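Local coordinates for 190aa long hypothetical protein (Pyrococcus horikoshii, PDB 2DDZ) that is of unknown function but forms a hexamer, binds guanidine in a small pocket and belongs to a family grouped with the class II tRNA synthetases, at residues 46-49 against 50-53; 53-56 against 57-61; 178-181 against 182-186; 168-171 against 172-176; 7-10 against 11-14. All coordinates share one frame; numbering follows the deposited sequence.

Contact 1: residues 46-49 against 50-53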
loop_
_atom_site.group_PDB
_atom_site.type_symbol
_atom_site.label_atom_id
_atom_site.label_comp_id
_atom_site.label_asym_id
_atom_site.label_seq_id
_atom_site.Cartn_x
_atom_site.Cartn_y
_atom_site.Cartn_z
ATOM N N VAL E 46 -9.610 14.997 27.828
ATOM C CA VAL E 46 -9.850 14.845 26.399
ATOM C C VAL E 46 -11.143 15.433 25.895
ATOM O O VAL E 46 -12.217 15.033 26.321
ATOM C CB VAL E 46 -9.819 13.353 25.971
ATOM C CG1 VAL E 46 -9.930 13.247 24.451
ATOM C CG2 VAL E 46 -8.546 12.691 26.459
ATOM N N LYS E 47 -11.025 16.379 24.970
ATOM C CA LYS E 47 -12.185 17.005 24.360
ATOM C C LYS E 47 -12.885 15.971 23.470
ATOM O O LYS E 47 -12.237 15.229 22.728
ATOM C CB LYS E 47 -11.753 18.198 23.507
ATOM C CG LYS E 47 -11.185 19.367 24.291
ATOM C CD LYS E 47 -10.806 20.499 23.348
ATOM C CE LYS E 47 -10.339 21.739 24.097
ATOM N NZ LYS E 47 -9.158 21.485 24.971
ATOM N N VAL E 48 -14.210 15.931 23.552
ATOM C CA VAL E 48 -15.000 15.000 22.765
ATOM C C VAL E 48 -14.693 15.070 21.265
ATOM O O VAL E 48 -14.786 14.063 20.562
ATOM C CB VAL E 48 -16.503 15.243 23.013
ATOM C CG1 VAL E 48 -17.342 14.512 21.980
ATOM C CG2 VAL E 48 -16.862 14.751 24.399
ATOM N N GLU E 49 -14.316 16.249 20.782
ATOM C CA GLU E 49 -14.005 16.425 19.369
ATOM C C GLU E 49 -12.616 15.892 19.057
ATOM O O GLU E 49 -12.218 15.807 17.895
ATOM C CB GLU E 49 -14.081 17.905 18.978
ATOM C CG GLU E 49 -13.302 18.827 19.907
ATOM C CD GLU E 49 -14.167 19.415 21.010
ATOM O OE1 GLU E 49 -15.107 18.730 21.472
ATOM O OE2 GLU E 49 -13.901 20.565 21.421
ATOM N N GLU E 50 -11.874 15.542 20.099
ATOM C CA GLU E 50 -10.532 15.011 19.920
ATOM C C GLU E 50 -10.476 13.519 20.259
ATOM O O GLU E 50 -9.443 12.876 20.071
ATOM C CB GLU E 50 -9.536 15.775 20.800
ATOM C CG GLU E 50 -9.395 17.263 20.479
ATOM C CD GLU E 50 -8.736 17.531 19.133
ATOM O OE1 GLU E 50 -7.982 16.664 18.640
ATOM O OE2 GLU E 50 -8.959 18.623 18.575
ATOM N N MET E 51 -11.580 12.972 20.765
ATOM C CA MET E 51 -11.631 11.558 21.124
ATOM C C MET E 51 -11.493 10.669 19.888
ATOM O O MET E 51 -12.172 10.878 18.882
ATOM C CB MET E 51 -12.939 11.229 21.853
ATOM C CG MET E 51 -13.021 11.733 23.283
ATOM S SD MET E 51 -14.430 11.111 24.155
ATOM C CE MET E 51 -13.731 9.765 24.775
ATOM N N VAL E 52 -10.611 9.678 19.968
ATOM C CA VAL E 52 -10.375 8.777 18.843
ATOM C C VAL E 52 -11.136 7.455 18.944
ATOM O O VAL E 52 -11.598 6.926 17.939
ATOM C CB VAL E 52 -8.859 8.492 18.680
ATOM C CG1 VAL E 52 -8.637 7.366 17.680
ATOM C CG2 VAL E 52 -8.136 9.769 18.201
ATOM N N ASP E 53 -11.252 6.918 20.155
ATOM C CA ASP E 53 -11.966 5.661 20.351
ATOM C C ASP E 53 -13.471 5.899 20.174
ATOM O O ASP E 53 -14.119 6.495 21.034
ATOM C CB ASP E 53 -11.690 5.103 21.752
ATOM C CG ASP E 53 -12.108 3.647 21.897
ATOM O OD1 ASP E 53 -12.998 3.185 21.150
ATOM O OD2 ASP E 53 -11.550 2.956 22.777
HETATM O O HOH W 1 -14.125 12.526 18.076
#

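Contact 2: residues 53-56 against 57-61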
loop_
_atom_site.group_PDB
_atom_site.type_symbol
_atom_site.label_atom_id
_atom_site.label_comp_id
_atom_site.label_asym_id
_atom_site.label_seq_id
_atom_site.Cartn_x
_atom_site.Cartn_y
_atom_site.Cartn_z
ATOM N N ASP E 53 -11.252 6.918 20.155
ATOM C CA ASP E 53 -11.966 5.661 20.351
ATOM C C ASP E 53 -13.471 5.899 20.174
ATOM O O ASP E 53 -14.119 6.495 21.034
ATOM C CB ASP E 53 -11.690 5.103 21.752
ATOM C CG ASP E 53 -12.108 3.647 21.897
ATOM O OD1 ASP E 53 -12.998 3.185 21.150
ATOM O OD2 ASP E 53 -11.550 2.956 22.777
ATOM N N ILE E 54 -14.017 5.430 19.052
ATOM C CA ILE E 54 -15.432 5.584 18.764
ATOM C C ILE E 54 -16.281 4.981 19.873
ATOM O O ILE E 54 -17.373 5.477 20.163
ATOM C CB ILE E 54 -15.825 4.913 17.428
ATOM C CG1 ILE E 54 -15.159 5.638 16.255
ATOM C CG2 ILE E 54 -17.341 4.984 17.233
ATOM C CD1 ILE E 54 -15.417 7.119 16.289
ATOM N N GLU E 55 -15.799 3.895 20.475
ATOM C CA GLU E 55 -16.528 3.259 21.573
ATOM C C GLU E 55 -16.634 4.223 22.775
ATOM O O GLU E 55 -17.636 4.213 23.494
ATOM C CB GLU E 55 -15.826 1.969 22.015
ATOM C CG GLU E 55 -16.547 1.222 23.135
ATOM C CD GLU E 55 -15.842 -0.073 23.537
ATOM O OE1 GLU E 55 -14.804 -0.408 22.929
ATOM O OE2 GLU E 55 -16.329 -0.757 24.463
ATOM N N ASP E 56 -15.600 5.035 23.006
ATOM C CA ASP E 56 -15.645 5.995 24.110
ATOM C C ASP E 56 -16.721 7.021 23.798
ATOM O O ASP E 56 -17.426 7.482 24.698
ATOM C CB ASP E 56 -14.294 6.713 24.311
ATOM C CG ASP E 56 -13.240 5.825 24.979
ATOM O OD1 ASP E 56 -13.602 4.741 25.491
ATOM O OD2 ASP E 56 -12.049 6.216 24.999
ATOM N N LEU E 57 -16.848 7.378 22.520
ATOM C CA LEU E 57 -17.869 8.340 22.107
ATOM C C LEU E 57 -19.265 7.761 22.345
ATOM O O LEU E 57 -20.123 8.425 22.911
ATOM C CB LEU E 57 -17.711 8.701 20.622
ATOM C CG LEU E 57 -16.452 9.495 20.247
ATOM C CD1 LEU E 57 -16.315 9.569 18.737
ATOM C CD2 LEU E 57 -16.523 10.891 20.854
ATOM N N ARG E 58 -19.488 6.520 21.924
ATOM C CA ARG E 58 -20.792 5.885 22.095
ATOM C C ARG E 58 -21.163 5.732 23.571
ATOM O O ARG E 58 -22.303 5.995 23.963
ATOM C CB ARG E 58 -20.822 4.510 21.399
ATOM C CG ARG E 58 -20.910 4.566 19.876
ATOM C CD ARG E 58 -20.602 3.198 19.235
ATOM N NE ARG E 58 -21.450 2.120 19.757
ATOM C CZ ARG E 58 -22.752 2.003 19.511
ATOM N NH1 ARG E 58 -23.373 2.892 18.744
ATOM N NH2 ARG E 58 -23.436 0.995 20.030
ATOM N N LEU E 59 -20.207 5.300 24.386
ATOM C CA LEU E 59 -20.444 5.123 25.820
ATOM C C LEU E 59 -20.374 6.455 26.577
ATOM O O LEU E 59 -20.630 6.501 27.782
ATOM C CB LEU E 59 -19.415 4.155 26.416
ATOM C CG LEU E 59 -19.330 2.743 25.828
ATOM C CD1 LEU E 59 -18.225 1.970 26.528
ATOM C CD2 LEU E 59 -20.659 2.026 25.986
ATOM N N ARG E 60 -20.025 7.526 25.864
ATOM C CA ARG E 60 -19.913 8.858 26.450
ATOM C C ARG E 60 -19.007 8.875 27.684
ATOM O O ARG E 60 -19.373 9.419 28.730
ATOM C CB ARG E 60 -21.296 9.384 26.827
ATOM C CG ARG E 60 -22.238 9.603 25.660
ATOM C CD ARG E 60 -23.561 10.125 26.179
ATOM N NE ARG E 60 -24.056 9.272 27.255
ATOM C CZ ARG E 60 -25.113 9.547 28.013
ATOM N NH1 ARG E 60 -25.803 10.664 27.819
ATOM N NH2 ARG E 60 -25.480 8.701 28.968
ATOM N N LYS E 61 -17.826 8.276 27.559
ATOM C CA LYS E 61 -16.871 8.233 28.662
ATOM C C LYS E 61 -16.122 9.547 28.836
ATOM O O LYS E 61 -15.960 10.317 27.892
ATOM C CB LYS E 61 -15.839 7.125 28.444
ATOM C CG LYS E 61 -16.347 5.722 28.695
ATOM C CD LYS E 61 -15.193 4.725 28.762
ATOM C CE LYS E 61 -15.689 3.324 29.087
ATOM N NZ LYS E 61 -14.575 2.341 29.195
#

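Contact 3: residues 178-181 against 182-186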
loop_
_atom_site.group_PDB
_atom_site.type_symbol
_atom_site.label_atom_id
_atom_site.label_comp_id
_atom_site.label_asym_id
_atom_site.label_seq_id
_atom_site.Cartn_x
_atom_site.Cartn_y
_atom_site.Cartn_z
ATOM N N LYS E 178 14.281 -2.033 17.382
ATOM C CA LYS E 178 14.490 -3.451 17.157
ATOM C C LYS E 178 13.406 -3.919 16.174
ATOM O O LYS E 178 13.645 -4.809 15.365
ATOM C CB LYS E 178 14.406 -4.265 18.451
ATOM C CG LYS E 178 14.572 -5.790 18.230
ATOM C CD LYS E 178 16.033 -6.230 18.046
ATOM C CE LYS E 178 16.150 -7.730 17.726
ATOM N NZ LYS E 178 15.110 -8.589 18.391
ATOM N N VAL E 179 12.219 -3.307 16.225
ATOM C CA VAL E 179 11.147 -3.668 15.296
ATOM C C VAL E 179 11.565 -3.345 13.861
ATOM O O VAL E 179 11.232 -4.074 12.911
ATOM C CB VAL E 179 9.847 -2.873 15.549
ATOM C CG1 VAL E 179 8.882 -3.108 14.383
ATOM C CG2 VAL E 179 9.201 -3.309 16.859
ATOM N N ARG E 180 12.291 -2.240 13.720
ATOM C CA ARG E 180 12.761 -1.775 12.415
ATOM C C ARG E 180 13.936 -2.612 11.947
ATOM O O ARG E 180 13.983 -3.036 10.801
ATOM C CB ARG E 180 13.171 -0.287 12.478
ATOM C CG ARG E 180 13.339 0.317 11.081
ATOM C CD ARG E 180 12.982 1.807 10.979
ATOM N NE ARG E 180 12.308 2.365 12.157
ATOM C CZ ARG E 180 12.774 3.399 12.861
ATOM N NH1 ARG E 180 12.109 3.855 13.914
ATOM N NH2 ARG E 180 13.915 3.980 12.514
ATOM N N LYS E 181 14.882 -2.855 12.845
ATOM C CA LYS E 181 16.045 -3.647 12.481
ATOM C C LYS E 181 15.682 -5.065 12.092
ATOM O O LYS E 181 16.213 -5.587 11.123
ATOM C CB LYS E 181 17.079 -3.639 13.613
ATOM C CG LYS E 181 17.791 -2.289 13.754
ATOM C CD LYS E 181 18.753 -2.259 14.929
ATOM C CE LYS E 181 19.303 -0.853 15.147
ATOM N NZ LYS E 181 20.148 -0.766 16.373
ATOM N N ASP E 182 14.758 -5.684 12.817
ATOM C CA ASP E 182 14.352 -7.050 12.492
ATOM C C ASP E 182 13.654 -7.152 11.146
ATOM O O ASP E 182 13.745 -8.172 10.468
ATOM C CB ASP E 182 13.412 -7.610 13.565
ATOM C CG ASP E 182 14.149 -8.093 14.803
ATOM O OD1 ASP E 182 15.353 -8.415 14.710
ATOM O OD2 ASP E 182 13.509 -8.170 15.871
ATOM N N SER E 183 12.945 -6.099 10.757
ATOM C CA SER E 183 12.217 -6.123 9.493
ATOM C C SER E 183 13.161 -6.055 8.305
ATOM O O SER E 183 12.846 -6.553 7.225
ATOM C CB SER E 183 11.225 -4.957 9.426
ATOM O OG SER E 183 11.909 -3.726 9.283
ATOM N N LEU E 184 14.325 -5.453 8.522
ATOM C CA LEU E 184 15.322 -5.286 7.474
ATOM C C LEU E 184 16.298 -6.431 7.233
ATOM O O LEU E 184 16.943 -6.477 6.175
ATOM C CB LEU E 184 16.123 -4.025 7.757
ATOM C CG LEU E 184 15.248 -2.780 7.707
ATOM C CD1 LEU E 184 15.942 -1.644 8.420
ATOM C CD2 LEU E 184 14.949 -2.440 6.272
ATOM N N LYS E 185 16.424 -7.351 8.186
ATOM C CA LYS E 185 17.384 -8.432 8.011
ATOM C C LYS E 185 16.802 -9.798 7.644
ATOM O O LYS E 185 17.485 -10.815 7.737
ATOM C CB LYS E 185 18.264 -8.555 9.261
ATOM C CG LYS E 185 17.563 -9.019 10.517
ATOM C CD LYS E 185 18.526 -8.982 11.687
ATOM C CE LYS E 185 17.906 -9.575 12.936
ATOM N NZ LYS E 185 18.862 -9.552 14.080
ATOM N N VAL E 186 15.556 -9.817 7.190
ATOM C CA VAL E 186 14.921 -11.068 6.817
ATOM C C VAL E 186 14.609 -11.108 5.337
ATOM O O VAL E 186 14.170 -10.126 4.757
ATOM C CB VAL E 186 13.599 -11.304 7.618
ATOM C CG1 VAL E 186 13.899 -11.270 9.108
ATOM C CG2 VAL E 186 12.553 -10.229 7.262
#

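Contact 4: residues 168-171 against 172-176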
loop_
_atom_site.group_PDB
_atom_site.type_symbol
_atom_site.label_atom_id
_atom_site.label_comp_id
_atom_site.label_asym_id
_atom_site.label_seq_id
_atom_site.Cartn_x
_atom_site.Cartn_y
_atom_site.Cartn_z
ATOM N N SER E 168 11.550 4.473 30.864
ATOM C CA SER E 168 10.542 3.898 29.981
ATOM C C SER E 168 10.666 4.483 28.574
ATOM O O SER E 168 10.456 3.771 27.592
ATOM C CB SER E 168 9.134 4.129 30.557
ATOM O OG SER E 168 8.842 5.511 30.663
ATOM N N ALA E 169 11.031 5.761 28.468
ATOM C CA ALA E 169 11.189 6.379 27.150
ATOM C C ALA E 169 12.275 5.653 26.358
ATOM O O ALA E 169 12.110 5.357 25.170
ATOM C CB ALA E 169 11.549 7.848 27.298
ATOM N N LYS E 170 13.383 5.361 27.030
ATOM C CA LYS E 170 14.506 4.661 26.414
ATOM C C LYS E 170 14.086 3.238 26.028
ATOM O O LYS E 170 14.502 2.716 24.994
ATOM C CB LYS E 170 15.683 4.624 27.400
ATOM C CG LYS E 170 17.009 4.109 26.840
ATOM C CD LYS E 170 18.066 4.053 27.946
ATOM C CE LYS E 170 19.438 3.601 27.446
ATOM N NZ LYS E 170 20.117 4.634 26.610
ATOM N N ALA E 171 13.260 2.616 26.863
ATOM C CA ALA E 171 12.776 1.256 26.620
ATOM C C ALA E 171 11.914 1.174 25.364
ATOM O O ALA E 171 12.016 0.220 24.595
ATOM C CB ALA E 171 11.972 0.765 27.826
ATOM N N LEU E 172 11.060 2.177 25.170
ATOM C CA LEU E 172 10.178 2.224 24.014
ATOM C C LEU E 172 10.936 2.541 22.726
ATOM O O LEU E 172 10.644 1.970 21.673
ATOM C CB LEU E 172 9.061 3.244 24.247
ATOM C CG LEU E 172 8.123 2.910 25.413
ATOM C CD1 LEU E 172 6.884 3.783 25.319
ATOM C CD2 LEU E 172 7.737 1.435 25.378
ATOM N N VAL E 173 11.907 3.444 22.799
ATOM C CA VAL E 173 12.688 3.765 21.613
ATOM C C VAL E 173 13.429 2.505 21.168
ATOM O O VAL E 173 13.439 2.169 19.987
ATOM C CB VAL E 173 13.704 4.894 21.885
ATOM C CG1 VAL E 173 14.670 5.021 20.714
ATOM C CG2 VAL E 173 12.973 6.206 22.091
ATOM N N GLU E 174 14.031 1.793 22.117
ATOM C CA GLU E 174 14.751 0.565 21.784
ATOM C C GLU E 174 13.813 -0.471 21.179
ATOM O O GLU E 174 14.199 -1.221 20.287
ATOM C CB GLU E 174 15.417 -0.028 23.022
ATOM C CG GLU E 174 16.486 0.849 23.629
ATOM C CD GLU E 174 17.236 0.153 24.745
ATOM O OE1 GLU E 174 16.710 -0.848 25.286
ATOM O OE2 GLU E 174 18.344 0.614 25.088
ATOM N N GLU E 175 12.580 -0.511 21.672
ATOM C CA GLU E 175 11.599 -1.462 21.170
ATOM C C GLU E 175 11.337 -1.189 19.700
ATOM O O GLU E 175 11.375 -2.095 18.865
ATOM C CB GLU E 175 10.289 -1.335 21.949
ATOM C CG GLU E 175 9.331 -2.499 21.747
ATOM C CD GLU E 175 9.933 -3.828 22.176
ATOM O OE1 GLU E 175 10.577 -3.871 23.250
ATOM O OE2 GLU E 175 9.760 -4.830 21.447
ATOM N N ILE E 176 11.076 0.075 19.392
ATOM C CA ILE E 176 10.792 0.478 18.027
ATOM C C ILE E 176 11.968 0.208 17.092
ATOM O O ILE E 176 11.778 -0.311 15.992
ATOM C CB ILE E 176 10.405 1.970 17.978
ATOM C CG1 ILE E 176 9.022 2.144 18.606
ATOM C CG2 ILE E 176 10.436 2.473 16.549
ATOM C CD1 ILE E 176 8.629 3.569 18.865
HETATM O O HOH W 2 12.837 -2.785 24.736
#

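Contact 5: residues 7-10 against 11-14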
loop_
_atom_site.group_PDB
_atom_site.type_symbol
_atom_site.label_atom_id
_atom_site.label_comp_id
_atom_site.label_asym_id
_atom_site.label_seq_id
_atom_site.Cartn_x
_atom_site.Cartn_y
_atom_site.Cartn_z
ATOM N N LEU E 7 12.152 13.092 22.837
ATOM C CA LEU E 7 12.090 14.347 23.570
ATOM C C LEU E 7 11.283 14.190 24.850
ATOM O O LEU E 7 10.086 13.908 24.803
ATOM C CB LEU E 7 11.453 15.451 22.721
ATOM C CG LEU E 7 11.232 16.784 23.464
ATOM C CD1 LEU E 7 12.592 17.361 23.883
ATOM C CD2 LEU E 7 10.482 17.787 22.574
ATOM N N ILE E 8 11.948 14.365 25.991
ATOM C CA ILE E 8 11.285 14.288 27.286
ATOM C C ILE E 8 11.198 15.723 27.796
ATOM O O ILE E 8 12.223 16.354 28.013
ATOM C CB ILE E 8 12.098 13.479 28.316
ATOM C CG1 ILE E 8 12.526 12.127 27.747
ATOM C CG2 ILE E 8 11.254 13.234 29.556
ATOM C CD1 ILE E 8 11.374 11.230 27.387
ATOM N N ILE E 9 9.986 16.242 27.972
ATOM C CA ILE E 9 9.809 17.612 28.464
ATOM C C ILE E 9 9.829 17.600 30.002
ATOM O O ILE E 9 8.828 17.307 30.647
ATOM C CB ILE E 9 8.491 18.210 27.934
ATOM C CG1 ILE E 9 8.544 18.224 26.404
ATOM C CG2 ILE E 9 8.285 19.632 28.475
ATOM C CD1 ILE E 9 7.243 18.592 25.749
ATOM N N LYS E 10 10.996 17.934 30.550
ATOM C CA LYS E 10 11.238 17.954 31.980
ATOM C C LYS E 10 11.079 19.334 32.662
ATOM O O LYS E 10 10.720 19.414 33.836
ATOM C CB LYS E 10 12.653 17.431 32.231
ATOM C CG LYS E 10 12.969 16.184 31.427
ATOM C CD LYS E 10 14.443 15.853 31.399
ATOM C CE LYS E 10 14.620 14.461 30.819
ATOM N NZ LYS E 10 16.040 14.057 30.723
ATOM N N GLU E 11 11.352 20.408 31.928
ATOM C CA GLU E 11 11.250 21.779 32.434
ATOM C C GLU E 11 9.832 22.232 32.839
ATOM O O GLU E 11 9.660 23.025 33.768
ATOM C CB GLU E 11 11.795 22.759 31.378
ATOM C CG GLU E 11 11.127 22.608 30.002
ATOM C CD GLU E 11 11.743 21.504 29.137
ATOM O OE1 GLU E 11 12.313 20.540 29.689
ATOM O OE2 GLU E 11 11.646 21.596 27.893
ATOM N N ARG E 12 8.812 21.741 32.141
ATOM C CA ARG E 12 7.430 22.138 32.436
ATOM C C ARG E 12 6.428 21.003 32.269
ATOM O O ARG E 12 6.791 19.856 32.015
ATOM C CB ARG E 12 7.015 23.276 31.509
ATOM C CG ARG E 12 7.540 23.058 30.105
ATOM C CD ARG E 12 6.788 23.814 29.046
ATOM N NE ARG E 12 7.337 23.510 27.729
ATOM C CZ ARG E 12 6.682 23.694 26.591
ATOM N NH1 ARG E 12 5.446 24.182 26.611
ATOM N NH2 ARG E 12 7.262 23.392 25.436
ATOM N N ARG E 13 5.155 21.348 32.420
ATOM C CA ARG E 13 4.069 20.399 32.253
ATOM C C ARG E 13 3.282 20.810 31.028
ATOM O O ARG E 13 3.162 21.994 30.721
ATOM C CB ARG E 13 3.121 20.412 33.449
ATOM C CG ARG E 13 3.739 19.929 34.725
ATOM C CD ARG E 13 2.688 19.336 35.640
ATOM N NE ARG E 13 3.264 18.880 36.905
ATOM C CZ ARG E 13 4.341 18.105 37.013
ATOM N NH1 ARG E 13 4.780 17.752 38.210
ATOM N NH2 ARG E 13 4.978 17.686 35.931
ATOM N N ILE E 14 2.752 19.818 30.332
ATOM C CA ILE E 14 1.944 20.057 29.150
ATOM C C ILE E 14 0.705 19.207 29.338
ATOM O O ILE E 14 0.822 18.018 29.638
ATOM C CB ILE E 14 2.665 19.602 27.870
ATOM C CG1 ILE E 14 3.978 20.366 27.700
ATOM C CG2 ILE E 14 1.777 19.854 26.677
ATOM C CD1 ILE E 14 3.774 21.871 27.659
#

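Contact 1: residues 46-49 against 50-53
Val48 O takes two donors: a water hydrogen bonds to it at 3.0 Å from the water oxygen, and Met51 N reaches it in a weak bond of 3.4 Å. The same water gives its second hydrogen to Met51 O, 2.7 Å from the water oxygen, and thus ties both ends of the Val48-Met51 turn. One residue back, Glu50 N donates to Lys47 O over 2.7 Å, with an N-H...O angle of 150°; the donor stands well above the carbonyl plane. Two turns therefore follow each other with a one-residue shift. The side chains pack against these overlapping turns. Val46 sends CG1 to Met51 CG at 3.6 Å, the two side chains crossing at a slant; CG1 is put there by a chi1 of -174°, which sets it beside the carbonyl carbon. Met51 CG, turned beside its own backbone N, also comes within 3.6 Å of Lys47 O, while Met51 SD passes Val48 CG2 more loosely at 4.4 Å. Across the turn Lys47 CB meets Glu50 CG at 4.0 Å. The charged ends look elsewhere: Lys47 NZ forms a salt bridge with Asp17, and Glu50 OE2 one with Arg22, which would probably favour the charged form of this buried glutamate. Met51 O is further bonded to Arg187 of the second subunit. Residues 47-50 make a type I beta turn, Val48 and Glu49 holding its two central positions, in the link from strand 36-45 to helix 54-59.

Contact 2: residues 53-56 against 57-61
Ile54 CG1 and Leu57 CG both stand beside their own backbone N, chi1 -66° and -67°, and the further bend of Ile54 at chi2, -52°, turns its CD1 to meet Leu57 CD1 at 3.6 Å. The pair lies on one face of the short helix 54-59, which has an Asp N-cap at its start and a Schellman motif at its end. Asp53 OD1 accepts from Glu55 N at 3.0 Å, from above the carboxylate plane, so the first turn has a side-chain acceptor. Backbone bonds then climb the helix: Leu57 N to Asp53 O, Arg58 N to Ile54 O and Leu59 N to Glu55 O. Arg60, with its positive phi, closes it: Arg60 N returns to Leu57 O at 3.1 Å, and Lys61 N to Asp56 O at 3.0 Å. Leu57 also packs on Val48 and Met51; with a serine here, Ile54 CD1 would probably lose its apolar mate and a gap would open beside Val48 and Met51. Glu55 and Leu59 run side by side, Glu55 CG 3.9 Å from Leu59 CD1. Arg58 reaches out, its NH1 bonded to Arg28 O of the third subunit. Asp56 OD2 is hydrogen-bonded to a glycerol, probably from the crystallisation liquor; its other oxygen, OD1, rests against the extended aliphatic chain of Lys61, 3.6 Å from Lys61 CD, while Lys61 NZ stays 4.5 Å from Asp56 OD1, beyond salt-bridge range.

Contact 3: residues 178-181 against 182-186
A salt-bridge network of Lys178, Asp182 and Lys185 marks the C-terminal end of helix 161-184, where it meets a second subunit. Lys178 sits one turn before Asp182; a bend at chi2, 79°, brings its chain over to the carboxylate, so that NZ meets the syn lone pair of Asp182 OD2 at 3.0 Å and Lys178 CE lies 3.2 Å from Asp182 OD1. Lys185, extended from CG onward, comes to the other oxygen, its NZ 3.7 Å from Asp182 OD1 in a long salt bridge. Each charge has a further mate on the second subunit: Asp182 with Lys89, Lys178 with Asp111, Lys185 with Glu55. An alanine in place of Lys178 would remove the ammonium that joins Asp182 to Asp111 of the second subunit, and would probably leave that Asp111 without its salt-bridge partner. Asp182 N still donates to Lys178 O in a sound helical bond of 2.9 Å, but beyond it the backbone bonds weaken. Arg180 O is shared by weak bonds from Ser183 N and Leu184 N, the latter at 3.3 Å. Lys181 O similarly holds Leu184 N and Lys185 N only weakly. The firmer grip on Arg180 O comes from a side chain: Ser183 OG, set between its own backbone N and carbonyl carbon by a chi1 of 71°, donates to Arg180 O at 2.7 Å.

Contact 4: residues 168-171 against 172-176
Glu174 lies back against the preceding turn: with chi1 at -64° its CG stands beside the backbone N and comes 3.0 Å from Lys170 O, a tight approach. From there the glutamate runs out extended, and its OE2 passes Lys170 CE at 4.0 Å. Lys170, whose CG points the opposite way from its backbone N (chi1 -171°), bends only at its last torsion, and its NZ remains 4.6 Å from Glu174 OE2, too far for a salt bridge. Leu172 and Val173 likewise lean on carbonyls one turn back, Leu172 CG 3.3 Å from Ser168 O and Val173 CG2 3.3 Å from Ala169 O. Glu175 folds at chi2, 60°, and a water links its OE1 to Ala171 O, which also accepts from Glu175 N at 3.1 Å; OE2 makes a salt bridge with Arg108 of the second subunit. Regular backbone bonds run through the whole segment, which lies in the middle of helix 161-184. One flank of it, Ser168, Ala171 and Glu175, faces Leu98, Leu90 and Arg94 of helix 81-100, while Ala169, Leu172 and Val173 rest on strands 5-8 and 36-45 through Leu6, Val39 and Leu37.

Contact 5: residues 7-10 against 11-14
Ile9 is met by three side chains of the following loop. Its CG2 branch, directed away from the backbone N, lies 3.9 Å from Arg12 CG, the two side chains slanting across one another, and also 4.1 Å from Arg12 NE, at an oblique position to the guanidinium. The other branch ends in CD1, which approaches Ile14 CG1 at 4.2 Å; here the side chains stand at about a right angle. Ile14 CG1 in turn lies 4.1 Å above one face of the Arg12 guanidinium plane, displaced toward its rim, so the two isoleucines and the arginine form a small cluster of touching aliphatic and flat surfaces. Arg12 reaches it with chi1 at 40°, which tucks CG between backbone N and carbonyl carbon, and then runs straight from CG to NE. Glu11 turns back over the chain, bent at chi2 (-84°), and brings its OE2 to 3.9 Å from Ile9 CG2. Lys10 leads the other way, extended along its whole length, to a salt bridge between its NZ and Glu166 of helix 161-184. In the fold, Ile9 also packs on Val38 and Phe40 of strand 36-45, and Ile14 joins it on Phe40. Phe30 of helix 25-30 touches both Ile9 and Arg12. Backbone bonds of Ile9 to Val39 and of Ile14 to Arg41 hold both ends of the bend to strand 36-45, at the exit of strand 5-8. Arg12 and Ile14, with Asn29 and Phe30, line the pocket in which a guanidine molecule is bound.

In the fold
Contacts 3 and 4 are buried, contacts 1 and 5 partly buried, and contact 2 lies at the surface. Contacts 3 and 4 share helix 161-184 but differ in chemistry: its middle is regular and apolar toward the sheet, with Glu175 beside Arg94 of helix 81-100, whereas its end is weakly bonded and charged toward the second subunit, which contact 4 reaches through Glu175 alone. Contact 5 touches contact 4 where Ile8 CD1 packs on Ala169 CB at 3.4 Å, joining strand 5-8 to the helix. Contacts 1 and 2 share Asp53 and form one turn-and-helix unit across the chain's centre from contact 4. This unit also meets the second subunit; contact 5 touches no other chain.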